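Local coordinates for vinylacetyl-CoA Delta-isomerase (PDB 6VJR), which probably acts as a 4-hydroxybutyryl-CoA dehydratase and vinylacetyl-CoA delta-isomerase, working with bound FAD and an iron-sulfur cluster, at residues Leu17-Phe22 with Gly189-His194; Glu28-Pro33 with Pro37-Val42; Ala43-Leu48 with Thr96-Cys101; Val67-His72 with Ala77-Leu82. All coordinates share one frame; numbering follows the deposited sequence. Where two conformers were deposited one is given.

The four contacts lie in the N-terminal half of the chain, and interaction 3 carries the cluster loop itself, with Cys-97 and Cys-101 on iron. Interactions 2 and 3 share helix 36-51, have centres 12 Å apart, and meet where Gln-99 NE2 reaches Ser-38 O. Asn-192 of interaction 1 probably bonds both Ser-38 of interaction 2 and Gln-99 of interaction 3, so one asparagine ties the first three together. Interaction 4 lies on another flank of interaction 3, centres 14 Å apart, where Phe-70 packs on the backbone of Arg-100 and Cys-101. The side chain of Ile-191 in interaction 1 is about 11 Å from bound FAD.

Interaction 1: Leu17-Phe22 with Gly189-His194; sequences LKVYLF and GCINSH
Leu-17, Val-19 and Ile-191 make a small, buried contact, mainly between apolar side chains, that joins strand 19-21 and the residues leading into it to the loop between strands 177-188 and 195-198. It belongs to the beta-sheet part of a fold probably related to that of the acyl-CoA dehydrogenases, in which strand 19-21 runs parallel to strand 224-228. Only 146 Å² is buried between the two segments, and Ile-191 supplies the largest share. Its side chain stretches out toward the strand, CD1 leading, and meets Val-19 tip to tip. The valine has CG1 anti to its own nitrogen (chi1 177°), which turns both methyls toward the isoleucine: CG1 comes to 3.9 Å from Ile-191 CD1, and CG2 to 4.2 Å from the same atom. The approach of Leu-17 is different. One branch of its fork, CD2, lies near the Ile-191 backbone, 3.9 Å from the carbonyl O of Ile-191. Tyr-228 and Ala-255 also pack on Ile-191, while Tyr-20 meets the ring of His-399 of the second subunit. The loop directly follows Gln-187 and Thr-188, which bind FAD, and it turns tightly, Ser-193 N donating to Cys-190 O at 3.1 Å. The isoleucine's second branch completes the contact, its CG2 methyl standing 4.3 Å from Leu-17 CD2.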
loop_
_atom_site.group_PDB
_atom_site.type_symbol
_atom_site.label_atom_id
_atom_site.label_comp_id
_atom_site.label_asym_id
_atom_site.label_seq_id
_atom_site.Cartn_x
_atom_site.Cartn_y
_atom_site.Cartn_z
ATOM N N LEU A 17 13.883 -45.170 4.410
ATOM C CA LEU A 17 12.759 -44.550 3.696
ATOM C C LEU A 17 13.090 -44.557 2.212
ATOM O O LEU A 17 14.256 -44.434 1.884
ATOM C CB LEU A 17 12.595 -43.102 4.194
ATOM C CG LEU A 17 11.686 -42.863 5.412
ATOM C CD1 LEU A 17 12.046 -43.661 6.621
ATOM C CD2 LEU A 17 11.574 -41.382 5.767
ATOM N N LYS A 18 12.070 -44.688 1.359
ATOM C CA LYS A 18 12.229 -44.577 -0.075
ATOM C C LYS A 18 12.101 -43.099 -0.449
ATOM O O LYS A 18 11.000 -42.559 -0.436
ATOM C CB LYS A 18 11.189 -45.436 -0.802
ATOM C CG LYS A 18 11.433 -45.451 -2.275
ATOM C CD LYS A 18 10.393 -46.200 -3.097
ATOM C CE LYS A 18 10.347 -47.641 -2.856
ATOM N NZ LYS A 18 9.279 -48.277 -3.622
ATOM N N VAL A 19 13.237 -42.458 -0.758
ATOM C CA VAL A 19 13.284 -41.025 -1.029
ATOM C C VAL A 19 13.959 -40.776 -2.367
ATOM O O VAL A 19 15.121 -41.126 -2.547
ATOM C CB VAL A 19 14.024 -40.241 0.069
ATOM C CG1 VAL A 19 14.128 -38.759 -0.250
ATOM C CG2 VAL A 19 13.420 -40.464 1.433
ATOM N N TYR A 20 13.235 -40.133 -3.275
ATOM C CA TYR A 20 13.813 -39.745 -4.556
ATOM C C TYR A 20 14.192 -38.269 -4.532
ATOM O O TYR A 20 13.354 -37.442 -4.195
ATOM C CB TYR A 20 12.838 -40.005 -5.700
ATOM C CG TYR A 20 12.689 -41.487 -5.981
ATOM C CD1 TYR A 20 13.717 -42.218 -6.554
ATOM C CD2 TYR A 20 11.536 -42.151 -5.645
ATOM C CE1 TYR A 20 13.605 -43.575 -6.785
ATOM C CE2 TYR A 20 11.401 -43.496 -5.914
ATOM C CZ TYR A 20 12.438 -44.221 -6.477
ATOM O OH TYR A 20 12.374 -45.583 -6.677
ATOM N N LEU A 21 15.455 -37.973 -4.901
ATOM C CA LEU A 21 15.931 -36.603 -5.068
ATOM C C LEU A 21 16.873 -36.575 -6.257
ATOM O O LEU A 21 17.872 -37.286 -6.270
ATOM C CB LEU A 21 16.621 -36.154 -3.777
ATOM C CG LEU A 21 17.350 -34.806 -3.816
ATOM C CD1 LEU A 21 16.487 -33.675 -4.320
ATOM C CD2 LEU A 21 17.831 -34.517 -2.423
ATOM N N PHE A 22 16.535 -35.759 -7.274
ATOM C CA PHE A 22 17.332 -35.648 -8.477
ATOM C C PHE A 22 17.520 -37.001 -9.156
ATOM O O PHE A 22 18.585 -37.271 -9.754
ATOM C CB PHE A 22 18.697 -35.015 -8.190
ATOM C CG PHE A 22 18.633 -33.601 -7.662
ATOM C CD1 PHE A 22 17.844 -32.631 -8.279
ATOM C CD2 PHE A 22 19.420 -33.230 -6.577
ATOM C CE1 PHE A 22 17.826 -31.333 -7.792
ATOM C CE2 PHE A 22 19.365 -31.937 -6.059
ATOM C CZ PHE A 22 18.536 -31.002 -6.667
ATOM N N GLY A 189 8.993 -31.242 6.457
ATOM C CA GLY A 189 9.756 -32.049 7.393
ATOM C C GLY A 189 9.343 -33.516 7.436
ATOM O O GLY A 189 9.706 -34.225 8.370
ATOM N N CYS A 190 8.596 -34.000 6.454
ATOM C CA CYS A 190 8.056 -35.360 6.543
ATOM C C CYS A 190 9.142 -36.437 6.645
ATOM O O CYS A 190 9.048 -37.376 7.453
ATOM C CB CYS A 190 7.113 -35.670 5.387
ATOM S SG CYS A 190 7.781 -35.421 3.724
ATOM N N ILE A 191 10.211 -36.289 5.881
ATOM C CA ILE A 191 11.334 -37.213 5.877
ATOM C C ILE A 191 12.093 -37.156 7.210
ATOM O O ILE A 191 12.741 -38.130 7.590
ATOM C CB ILE A 191 12.206 -36.967 4.634
ATOM C CG1 ILE A 191 11.380 -37.326 3.372
ATOM C CG2 ILE A 191 13.516 -37.746 4.680
ATOM C CD1 ILE A 191 11.899 -36.637 2.124
ATOM N N ASN A 192 11.997 -36.013 7.906
ATOM C CA ASN A 192 12.625 -35.756 9.187
ATOM C C ASN A 192 11.721 -36.138 10.359
ATOM O O ASN A 192 12.084 -35.880 11.480
ATOM C CB ASN A 192 13.030 -34.283 9.288
ATOM C CG ASN A 192 14.011 -33.888 8.210
ATOM O OD1 ASN A 192 14.636 -34.742 7.577
ATOM N ND2 ASN A 192 14.182 -32.592 8.008
ATOM N N SER A 193 10.555 -36.722 10.080
ATOM C CA SER A 193 9.554 -37.035 11.079
ATOM C C SER A 193 9.592 -38.530 11.430
ATOM O O SER A 193 10.038 -39.359 10.628
ATOM C CB SER A 193 8.163 -36.673 10.574
ATOM O OG SER A 193 7.981 -35.289 10.267
ATOM N N HIS A 194 9.039 -38.866 12.601
ATOM C CA HIS A 194 8.856 -40.237 13.063
ATOM C C HIS A 194 7.479 -40.796 12.673
ATOM O O HIS A 194 7.355 -41.978 12.329
ATOM C CB HIS A 194 9.111 -40.334 14.569
ATOM C CG HIS A 194 10.460 -39.880 14.988
ATOM N ND1 HIS A 194 10.651 -38.673 15.619
ATOM C CD2 HIS A 194 11.686 -40.386 14.793
ATOM C CE1 HIS A 194 11.949 -38.523 15.885
ATOM N NE2 HIS A 194 12.604 -39.545 15.362
#

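Interaction 2: Glu28-Pro33 with Pro37-Val42; sequences EPVDHP and PSINAV
The 3-10 turn of Pro-29 to Asp-31 brings Val-30 against the beginning of helix 36-51, with the CA of Val-30 7.1 Å from the CA of Ile-39 and the CA of Pro-33 7.3 Å from that of Pro-37. Ile-39 points toward the turn, and its terminal CD1 does the touching. This methyl settles on the backbone of the turn, 3.7 Å from Val-30 CA, with Pro-29 O also close by. The two side chains cross at about a right angle, and the CG2 branch of Val-30 passes 4.2 Å from Ile-39 CD1. With CG1 of Ile-39 anti to its carbonyl carbon (chi1 -71°), the longer branch reaches the turn. The two segments form a loop-to-helix connection in which a short 3-10 turn and the residues after it fold back on the first turns of the helix they lead into. Pro-37 sits in that opening part of the helix, and its ring carbon CD, in the place of an N-H, lies 3.2 Å from Pro-33 O. Ile-9 of helix 5-11 packs on both Val-30 and Ile-39. Within the turn, Glu-28 bends back so that OE2 accepts from Val-30 N at 3.3 Å through its anti lone pair.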
loop_
_atom_site.group_PDB
_atom_site.type_symbol
_atom_site.label_atom_id
_atom_site.label_comp_id
_atom_site.label_asym_id
_atom_site.label_seq_id
_atom_site.Cartn_x
_atom_site.Cartn_y
_atom_site.Cartn_z
ATOM N N GLU A 28 20.872 -42.305 2.830
ATOM C CA GLU A 28 20.919 -41.814 4.190
ATOM C C GLU A 28 20.685 -40.309 4.169
ATOM O O GLU A 28 21.638 -39.516 4.046
ATOM C CB GLU A 28 22.258 -42.155 4.828
ATOM C CG GLU A 28 22.334 -41.700 6.280
ATOM C CD GLU A 28 21.134 -42.172 7.093
ATOM O OE1 GLU A 28 21.147 -43.401 7.421
ATOM O OE2 GLU A 28 20.188 -41.338 7.329
ATOM N N PRO A 29 19.428 -39.854 4.372
ATOM C CA PRO A 29 19.142 -38.419 4.325
ATOM C C PRO A 29 20.008 -37.598 5.286
ATOM O O PRO A 29 20.375 -36.462 4.967
ATOM C CB PRO A 29 17.642 -38.382 4.613
ATOM C CG PRO A 29 17.138 -39.703 4.063
ATOM C CD PRO A 29 18.195 -40.656 4.570
ATOM N N VAL A 30 20.358 -38.169 6.448
ATOM C CA VAL A 30 21.094 -37.432 7.474
ATOM C C VAL A 30 22.443 -36.983 6.926
ATOM O O VAL A 30 23.015 -36.010 7.406
ATOM C CB VAL A 30 21.303 -38.275 8.749
ATOM C CG1 VAL A 30 22.156 -37.560 9.787
ATOM C CG2 VAL A 30 19.997 -38.662 9.388
ATOM N N ASP A 31 22.985 -37.752 5.975
ATOM C CA ASP A 31 24.290 -37.462 5.417
ATOM C C ASP A 31 24.218 -36.726 4.081
ATOM O O ASP A 31 25.254 -36.500 3.457
ATOM C CB ASP A 31 25.033 -38.769 5.264
ATOM C CG ASP A 31 25.448 -39.431 6.567
ATOM O OD1 ASP A 31 25.533 -38.732 7.589
ATOM O OD2 ASP A 31 25.658 -40.653 6.531
ATOM N N HIS A 32 23.027 -36.375 3.616
ATOM C CA HIS A 32 22.912 -35.700 2.332
ATOM C C HIS A 32 23.000 -34.202 2.586
ATOM O O HIS A 32 22.184 -33.649 3.325
ATOM C CB HIS A 32 21.608 -36.047 1.629
ATOM C CG HIS A 32 21.540 -35.602 0.209
ATOM N ND1 HIS A 32 21.637 -34.299 -0.197
ATOM C CD2 HIS A 32 21.429 -36.360 -0.896
ATOM C CE1 HIS A 32 21.540 -34.277 -1.526
ATOM N NE2 HIS A 32 21.407 -35.532 -1.967
ATOM N N PRO A 33 23.960 -33.473 1.977
ATOM C CA PRO A 33 24.124 -32.052 2.283
ATOM C C PRO A 33 22.936 -31.148 1.955
ATOM O O PRO A 33 22.812 -30.065 2.512
ATOM C CB PRO A 33 25.310 -31.606 1.442
ATOM C CG PRO A 33 25.755 -32.785 0.649
ATOM C CD PRO A 33 24.944 -33.985 1.015
ATOM N N PRO A 37 20.640 -29.558 6.503
ATOM C CA PRO A 37 20.261 -28.303 7.174
ATOM C C PRO A 37 18.851 -28.351 7.765
ATOM O O PRO A 37 18.596 -27.774 8.812
ATOM C CB PRO A 37 20.389 -27.252 6.053
ATOM C CG PRO A 37 21.466 -27.865 5.160
ATOM C CD PRO A 37 21.126 -29.332 5.130
ATOM N N SER A 38 17.900 -29.018 7.075
ATOM C CA SER A 38 16.560 -29.141 7.634
ATOM C C SER A 38 16.535 -29.999 8.907
ATOM O O SER A 38 15.773 -29.731 9.841
ATOM C CB SER A 38 15.592 -29.664 6.604
ATOM O OG SER A 38 15.805 -31.002 6.185
ATOM N N ILE A 39 17.348 -31.035 8.924
ATOM C CA ILE A 39 17.517 -31.870 10.117
ATOM C C ILE A 39 18.038 -31.041 11.282
ATOM O O ILE A 39 17.611 -31.201 12.423
ATOM C CB ILE A 39 18.355 -33.101 9.756
ATOM C CG1 ILE A 39 17.489 -34.024 8.866
ATOM C CG2 ILE A 39 18.887 -33.813 10.976
ATOM C CD1 ILE A 39 18.261 -35.092 8.154
ATOM N N ASN A 40 19.051 -30.244 11.015
ATOM C CA ASN A 40 19.644 -29.382 12.024
ATOM C C ASN A 40 18.598 -28.465 12.645
ATOM O O ASN A 40 18.659 -28.185 13.843
ATOM C CB ASN A 40 20.768 -28.558 11.421
ATOM C CG ASN A 40 22.004 -29.351 11.077
ATOM O OD1 ASN A 40 22.235 -30.450 11.588
ATOM N ND2 ASN A 40 22.847 -28.789 10.239
ATOM N N ALA A 41 17.708 -27.930 11.816
ATOM C CA ALA A 41 16.642 -27.066 12.307
ATOM C C ALA A 41 15.761 -27.836 13.277
ATOM O O ALA A 41 15.431 -27.323 14.341
ATOM C CB ALA A 41 15.866 -26.477 11.153
ATOM N N VAL A 42 15.318 -29.040 12.899
ATOM C CA VAL A 42 14.521 -29.811 13.835
ATOM C C VAL A 42 15.316 -30.144 15.096
ATOM O O VAL A 42 14.755 -30.108 16.201
ATOM C CB VAL A 42 13.939 -31.071 13.186
ATOM C CG1 VAL A 42 13.107 -31.839 14.182
ATOM C CG2 VAL A 42 13.129 -30.719 11.945
#

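Interaction 3: Ala43-Leu48 with Thr96-Cys101; sequences AETYDL and TCFQRC. With SF4 (iron/sulfur cluster), chain E.
One face of the Tyr-46 ring is covered by Arg-100, whose NH1 sits over the ring centre, 3.4 Å above the plane, while one face of the Phe-98 ring carries sulfide S1 of the cluster, also over its centre, at 3.3 Å. The guanidinium of Arg-100 lies almost flat on the tyrosine, their planes at 29°, with CZ 4.3 Å from the centroid of the Tyr-46 ring in a cation-pi contact. At the guanidinium edge and in its plane is Thr-45 OG1, to which Arg-100 NH1 donates at 2.9 Å with an N-H...O angle of 160°. That hydroxyl is also hydrogen-bonded to Val-42 O, and Tyr-46 OH is hydrogen-bonded to Asn-140 O. The arginine reaches helix 36-51 with a chain extended from CG to NE. A methionine in its place would probably leave Thr-45 OG1 without this N-H donor and the tyrosine face without its cation. The segment that bears the arginine is the Cys-x-x-x-Cys part of the [4Fe-4S] site: Cys-97 SG binds the iron FE3 at 2.3 Å and Cys-101 SG the iron FE4 at 2.4 Å, while Cys-295 binds the cluster from a distant part of the chain. Phe-98 CG stands between its backbone N and carbonyl carbon (chi1 42°), an orientation that keeps the ring against S1. Its CB meets Thr-45 CG2 at 4.2 Å, and Gln-99 NE2 steadies the loop from within by donating to Cys-97 O at 3.0 Å.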
loop_
_atom_site.group_PDB
_atom_site.type_symbol
_atom_site.label_atom_id
_atom_site.label_comp_id
_atom_site.label_asym_id
_atom_site.label_seq_id
_atom_site.Cartn_x
_atom_site.Cartn_y
_atom_site.Cartn_z
ATOM N N ALA A 43 16.614 -30.456 14.963
ATOM C CA ALA A 43 17.401 -30.795 16.146
ATOM C C ALA A 43 17.377 -29.638 17.145
ATOM O O ALA A 43 17.447 -29.840 18.336
ATOM C CB ALA A 43 18.812 -31.132 15.758
ATOM N N GLU A 44 17.380 -28.398 16.651
ATOM C CA GLU A 44 17.356 -27.218 17.513
ATOM C C GLU A 44 16.072 -27.125 18.353
ATOM O O GLU A 44 16.086 -26.545 19.444
ATOM C CB GLU A 44 17.638 -25.937 16.720
ATOM C CG GLU A 44 17.312 -24.673 17.503
ATOM C CD GLU A 44 18.142 -24.341 18.739
ATOM O OE1 GLU A 44 19.125 -25.044 19.062
ATOM O OE2 GLU A 44 17.737 -23.351 19.429
ATOM N N THR A 45 14.973 -27.744 17.910
ATOM C CA THR A 45 13.758 -27.762 18.710
ATOM C C THR A 45 13.955 -28.626 19.960
ATOM O O THR A 45 13.305 -28.367 20.958
ATOM C CB THR A 45 12.555 -28.279 17.931
ATOM O OG1 THR A 45 12.555 -29.670 17.624
ATOM C CG2 THR A 45 12.312 -27.489 16.657
ATOM N N TYR A 46 14.798 -29.653 19.874
ATOM C CA TYR A 46 15.139 -30.446 21.043
ATOM C C TYR A 46 16.120 -29.684 21.913
ATOM O O TYR A 46 15.991 -29.710 23.122
ATOM C CB TYR A 46 15.673 -31.816 20.621
ATOM C CG TYR A 46 14.690 -32.796 19.993
ATOM C CD1 TYR A 46 14.435 -32.849 18.633
ATOM C CD2 TYR A 46 14.017 -33.692 20.798
ATOM C CE1 TYR A 46 13.548 -33.778 18.098
ATOM C CE2 TYR A 46 13.175 -34.651 20.285
ATOM C CZ TYR A 46 12.919 -34.692 18.925
ATOM O OH TYR A 46 12.077 -35.660 18.464
ATOM N N ASP A 47 17.149 -29.099 21.304
ATOM C CA ASP A 47 18.175 -28.392 22.064
ATOM C C ASP A 47 17.582 -27.213 22.843
ATOM O O ASP A 47 17.975 -26.927 23.958
ATOM C CB ASP A 47 19.363 -28.059 21.171
ATOM C CG ASP A 47 20.162 -29.271 20.678
ATOM O OD1 ASP A 47 20.185 -30.340 21.391
ATOM O OD2 ASP A 47 20.817 -29.132 19.609
ATOM N N LEU A 48 16.659 -26.469 22.235
ATOM C CA LEU A 48 16.041 -25.356 22.933
ATOM C C LEU A 48 15.300 -25.824 24.189
ATOM O O LEU A 48 15.373 -25.164 25.217
ATOM C CB LEU A 48 15.134 -24.578 21.992
ATOM C CG LEU A 48 14.371 -23.423 22.638
ATOM C CD1 LEU A 48 15.419 -22.410 23.062
ATOM C CD2 LEU A 48 13.325 -22.795 21.751
ATOM N N THR A 96 14.809 -20.181 9.714
ATOM C CA THR A 96 14.212 -21.021 8.697
ATOM C C THR A 96 12.948 -21.647 9.250
ATOM O O THR A 96 12.516 -21.344 10.362
ATOM C CB THR A 96 15.204 -22.096 8.233
ATOM O OG1 THR A 96 14.677 -22.667 7.028
ATOM C CG2 THR A 96 15.378 -23.161 9.297
ATOM N N CYS A 97 12.357 -22.526 8.414
ATOM C CA CYS A 97 11.268 -23.357 8.885
ATOM C C CYS A 97 11.799 -24.551 9.680
ATOM O O CYS A 97 12.458 -25.409 9.106
ATOM C CB CYS A 97 10.408 -23.820 7.717
ATOM S SG CYS A 97 9.149 -25.012 8.258
ATOM N N PHE A 98 11.448 -24.646 10.966
ATOM C CA PHE A 98 11.948 -25.691 11.848
ATOM C C PHE A 98 10.903 -26.822 11.949
ATOM O O PHE A 98 11.006 -27.683 12.798
ATOM C CB PHE A 98 12.410 -25.100 13.200
ATOM C CG PHE A 98 11.458 -24.043 13.742
ATOM C CD1 PHE A 98 10.310 -24.421 14.423
ATOM C CD2 PHE A 98 11.616 -22.680 13.414
ATOM C CE1 PHE A 98 9.427 -23.448 14.911
ATOM C CE2 PHE A 98 10.715 -21.733 13.884
ATOM C CZ PHE A 98 9.626 -22.120 14.635
ATOM N N GLN A 99 9.819 -26.721 11.170
ATOM C CA GLN A 99 9.016 -27.857 10.722
ATOM C C GLN A 99 8.007 -28.425 11.716
ATOM O O GLN A 99 7.019 -29.009 11.274
ATOM C CB GLN A 99 9.941 -28.963 10.236
ATOM C CG GLN A 99 10.735 -28.561 9.015
ATOM C CD GLN A 99 12.110 -29.175 8.932
ATOM O OE1 GLN A 99 12.258 -30.393 8.735
ATOM N NE2 GLN A 99 13.137 -28.330 9.054
ATOM N N ARG A 100 8.242 -28.352 13.023
ATOM C CA ARG A 100 7.488 -29.197 13.958
ATOM C C ARG A 100 6.123 -28.574 14.379
ATOM O O ARG A 100 5.315 -29.213 15.087
ATOM C CB ARG A 100 8.460 -29.335 15.133
ATOM C CG ARG A 100 8.433 -30.659 15.864
ATOM C CD ARG A 100 9.610 -30.894 16.787
ATOM N NE ARG A 100 9.185 -31.888 17.770
ATOM C CZ ARG A 100 9.872 -32.232 18.810
ATOM N NH1 ARG A 100 11.001 -31.627 19.081
ATOM N NH2 ARG A 100 9.403 -33.201 19.612
ATOM N N CYS A 101 5.853 -27.331 13.952
ATOM C CA CYS A 101 4.615 -26.619 14.279
ATOM C C CYS A 101 3.430 -27.368 13.664
ATOM O O CYS A 101 2.350 -27.368 14.233
ATOM C CB CYS A 101 4.591 -25.167 13.773
ATOM S SG CYS A 101 6.077 -24.256 14.261
HETATM FE FE1 SF4 E . 5.069 -23.345 9.564
HETATM FE FE2 SF4 E . 6.955 -21.516 10.370
HETATM FE FE3 SF4 E . 7.712 -23.889 9.620
HETATM FE FE4 SF4 E . 6.554 -23.573 12.019
HETATM S S1 SF4 E . 8.577 -22.834 11.408
HETATM S S2 SF4 E . 6.056 -25.237 10.436
HETATM S S3 SF4 E . 4.956 -21.969 11.460
HETATM S S4 SF4 E . 6.619 -22.402 8.286
#

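Interaction 4: Val67-His72 with Ala77-Leu82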
loop_
_atom_site.group_PDB
_atom_site.type_symbol
_atom_site.label_atom_id
_atom_site.label_comp_id
_atom_site.label_asym_id
_atom_site.label_seq_id
_atom_site.Cartn_x
_atom_site.Cartn_y
_atom_site.Cartn_z
ATOM N N VAL A 67 7.051 -32.636 28.722
ATOM C CA VAL A 67 7.102 -32.965 27.308
ATOM C C VAL A 67 7.577 -31.765 26.492
ATOM O O VAL A 67 7.436 -30.623 26.887
ATOM C CB VAL A 67 5.749 -33.465 26.752
ATOM C CG1 VAL A 67 5.228 -34.644 27.571
ATOM C CG2 VAL A 67 4.695 -32.370 26.740
ATOM N N ASN A 68 8.152 -32.044 25.332
ATOM C CA ASN A 68 8.450 -30.977 24.394
ATOM C C ASN A 68 7.146 -30.232 24.082
ATOM O O ASN A 68 6.124 -30.847 23.830
ATOM C CB ASN A 68 9.127 -31.537 23.151
ATOM C CG ASN A 68 9.675 -30.443 22.273
ATOM O OD1 ASN A 68 8.920 -29.757 21.589
ATOM N ND2 ASN A 68 10.987 -30.276 22.281
ATOM N N ARG A 69 7.208 -28.893 24.060
ATOM C CA ARG A 69 6.009 -28.085 23.824
ATOM C C ARG A 69 5.364 -28.375 22.465
ATOM O O ARG A 69 4.158 -28.263 22.341
ATOM C CB ARG A 69 6.253 -26.589 24.046
ATOM C CG ARG A 69 5.003 -25.736 23.898
ATOM C CD ARG A 69 5.273 -24.334 24.335
ATOM N NE ARG A 69 5.786 -24.158 25.692
ATOM C CZ ARG A 69 5.104 -24.288 26.817
ATOM N NH1 ARG A 69 5.713 -24.019 27.956
ATOM N NH2 ARG A 69 3.825 -24.621 26.830
ATOM N N PHE A 70 6.122 -28.856 21.485
ATOM C CA PHE A 70 5.530 -29.260 20.217
ATOM C C PHE A 70 4.610 -30.470 20.330
ATOM O O PHE A 70 3.796 -30.701 19.437
ATOM C CB PHE A 70 6.590 -29.524 19.147
ATOM C CG PHE A 70 7.226 -28.261 18.615
ATOM C CD1 PHE A 70 6.517 -27.437 17.754
ATOM C CD2 PHE A 70 8.497 -27.879 18.982
ATOM C CE1 PHE A 70 7.101 -26.296 17.225
ATOM C CE2 PHE A 70 9.077 -26.736 18.465
ATOM C CZ PHE A 70 8.393 -25.961 17.568
ATOM N N LEU A 71 4.676 -31.216 21.443
ATOM C CA LEU A 71 3.834 -32.402 21.625
ATOM C C LEU A 71 2.719 -32.158 22.644
ATOM O O LEU A 71 2.006 -33.099 23.040
ATOM C CB LEU A 71 4.735 -33.549 22.095
ATOM C CG LEU A 71 5.761 -34.067 21.083
ATOM C CD1 LEU A 71 6.796 -34.981 21.744
ATOM C CD2 LEU A 71 5.025 -34.774 19.983
ATOM N N HIS A 72 2.642 -30.925 23.132
ATOM C CA HIS A 72 1.727 -30.574 24.205
ATOM C C HIS A 72 0.364 -30.132 23.681
ATOM O O HIS A 72 0.275 -29.301 22.789
ATOM C CB HIS A 72 2.344 -29.500 25.089
ATOM C CG HIS A 72 1.484 -29.082 26.217
ATOM N ND1 HIS A 72 1.130 -29.929 27.247
ATOM C CD2 HIS A 72 1.066 -27.871 26.591
ATOM C CE1 HIS A 72 0.432 -29.226 28.145
ATOM N NE2 HIS A 72 0.422 -27.963 27.783
ATOM N N ALA A 77 -5.032 -20.579 27.704
ATOM C CA ALA A 77 -4.629 -19.543 26.739
ATOM C C ALA A 77 -3.128 -19.275 26.890
ATOM O O ALA A 77 -2.424 -19.112 25.900
ATOM C CB ALA A 77 -5.449 -18.297 26.881
ATOM N N GLU A 78 -2.614 -19.371 28.122
ATOM C CA GLU A 78 -1.188 -19.185 28.366
ATOM C C GLU A 78 -0.367 -20.193 27.557
ATOM O O GLU A 78 0.682 -19.837 26.984
ATOM C CB GLU A 78 -0.846 -19.358 29.841
ATOM C CG GLU A 78 0.613 -19.089 30.182
ATOM C CD GLU A 78 0.890 -19.264 31.672
ATOM O OE1 GLU A 78 1.965 -18.816 32.112
ATOM O OE2 GLU A 78 0.038 -19.836 32.414
ATOM N N ASP A 79 -0.846 -21.449 27.466
ATOM C CA ASP A 79 -0.184 -22.484 26.684
ATOM C C ASP A 79 -0.116 -22.096 25.201
ATOM O O ASP A 79 0.883 -22.390 24.550
ATOM C CB ASP A 79 -0.804 -23.850 26.896
ATOM C CG ASP A 79 -0.428 -24.564 28.195
ATOM O OD1 ASP A 79 0.423 -24.003 28.931
ATOM O OD2 ASP A 79 -1.040 -25.641 28.509
ATOM N N LEU A 80 -1.185 -21.510 24.652
ATOM C CA LEU A 80 -1.183 -21.030 23.273
ATOM C C LEU A 80 -0.171 -19.914 23.065
ATOM O O LEU A 80 0.559 -19.875 22.072
ATOM C CB LEU A 80 -2.586 -20.598 22.922
ATOM C CG LEU A 80 -3.670 -21.664 22.922
ATOM C CD1 LEU A 80 -5.038 -21.032 22.696
ATOM C CD2 LEU A 80 -3.370 -22.752 21.914
ATOM N N VAL A 81 -0.163 -18.973 23.986
ATOM C CA VAL A 81 0.807 -17.900 23.955
ATOM C C VAL A 81 2.244 -18.415 24.000
ATOM O O VAL A 81 3.105 -17.952 23.254
ATOM C CB VAL A 81 0.558 -16.866 25.047
ATOM C CG1 VAL A 81 1.669 -15.832 25.068
ATOM C CG2 VAL A 81 -0.781 -16.206 24.858
ATOM N N LEU A 82 2.519 -19.394 24.842
ATOM C CA LEU A 82 3.851 -19.974 24.920
ATOM C C LEU A 82 4.285 -20.672 23.633
ATOM O O LEU A 82 5.477 -20.667 23.289
ATOM C CB LEU A 82 3.881 -20.904 26.116
ATOM C CG LEU A 82 4.038 -20.174 27.449
ATOM C CD1 LEU A 82 3.696 -21.123 28.569
ATOM C CD2 LEU A 82 5.457 -19.674 27.694
HETATM O O HOH W 1 1.849 -25.022 24.772
HETATM O O HOH W 2 2.954 -24.824 29.578
#
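Arg-69 sets out from a 3-10 turn toward Leu-82 of helix 77-94, its CB directed at the helix and CG anti to the backbone N (chi1 -176°). CD comes 3.8 Å from Leu-82 O, and there the chain bends (chi3 -56°), laying the guanidinium with one face over the leucine. Leu-82 CB stands 3.6 Å from that plane, over its centre, and CD1 touches NH1 beside it. NE donates to Leu-55 O and NH1 to Ala-54 O, tying in the preceding chain. NH2 turns to the helix through two waters in the guanidinium plane, each 2.9 Å from Arg-69 NH2. One water donates to Asp-79 O and the other to Asp-79 OD1. Arg-69 NH2 and Asp-79 OD1 remain 4.0 Å apart, too far for a salt bridge, although the opposite charges probably still attract. A leucine in place of this arginine would probably leave both waters without their donor and the carbonyls of Ala-54 and Leu-55 without their mates. Thr-497 of the third subunit packs on Leu-82. The other oxygen of the aspartate takes a direct bond: His-72 NE2 donates in its ring plane to Asp-79 OD2 at 2.8 Å, with an N-H...O angle of 155°, coming from above the carboxylate plane, a His-carboxylate hydrogen bond that joins the residue just after the 3-10 turn to the first turn of helix 77-94.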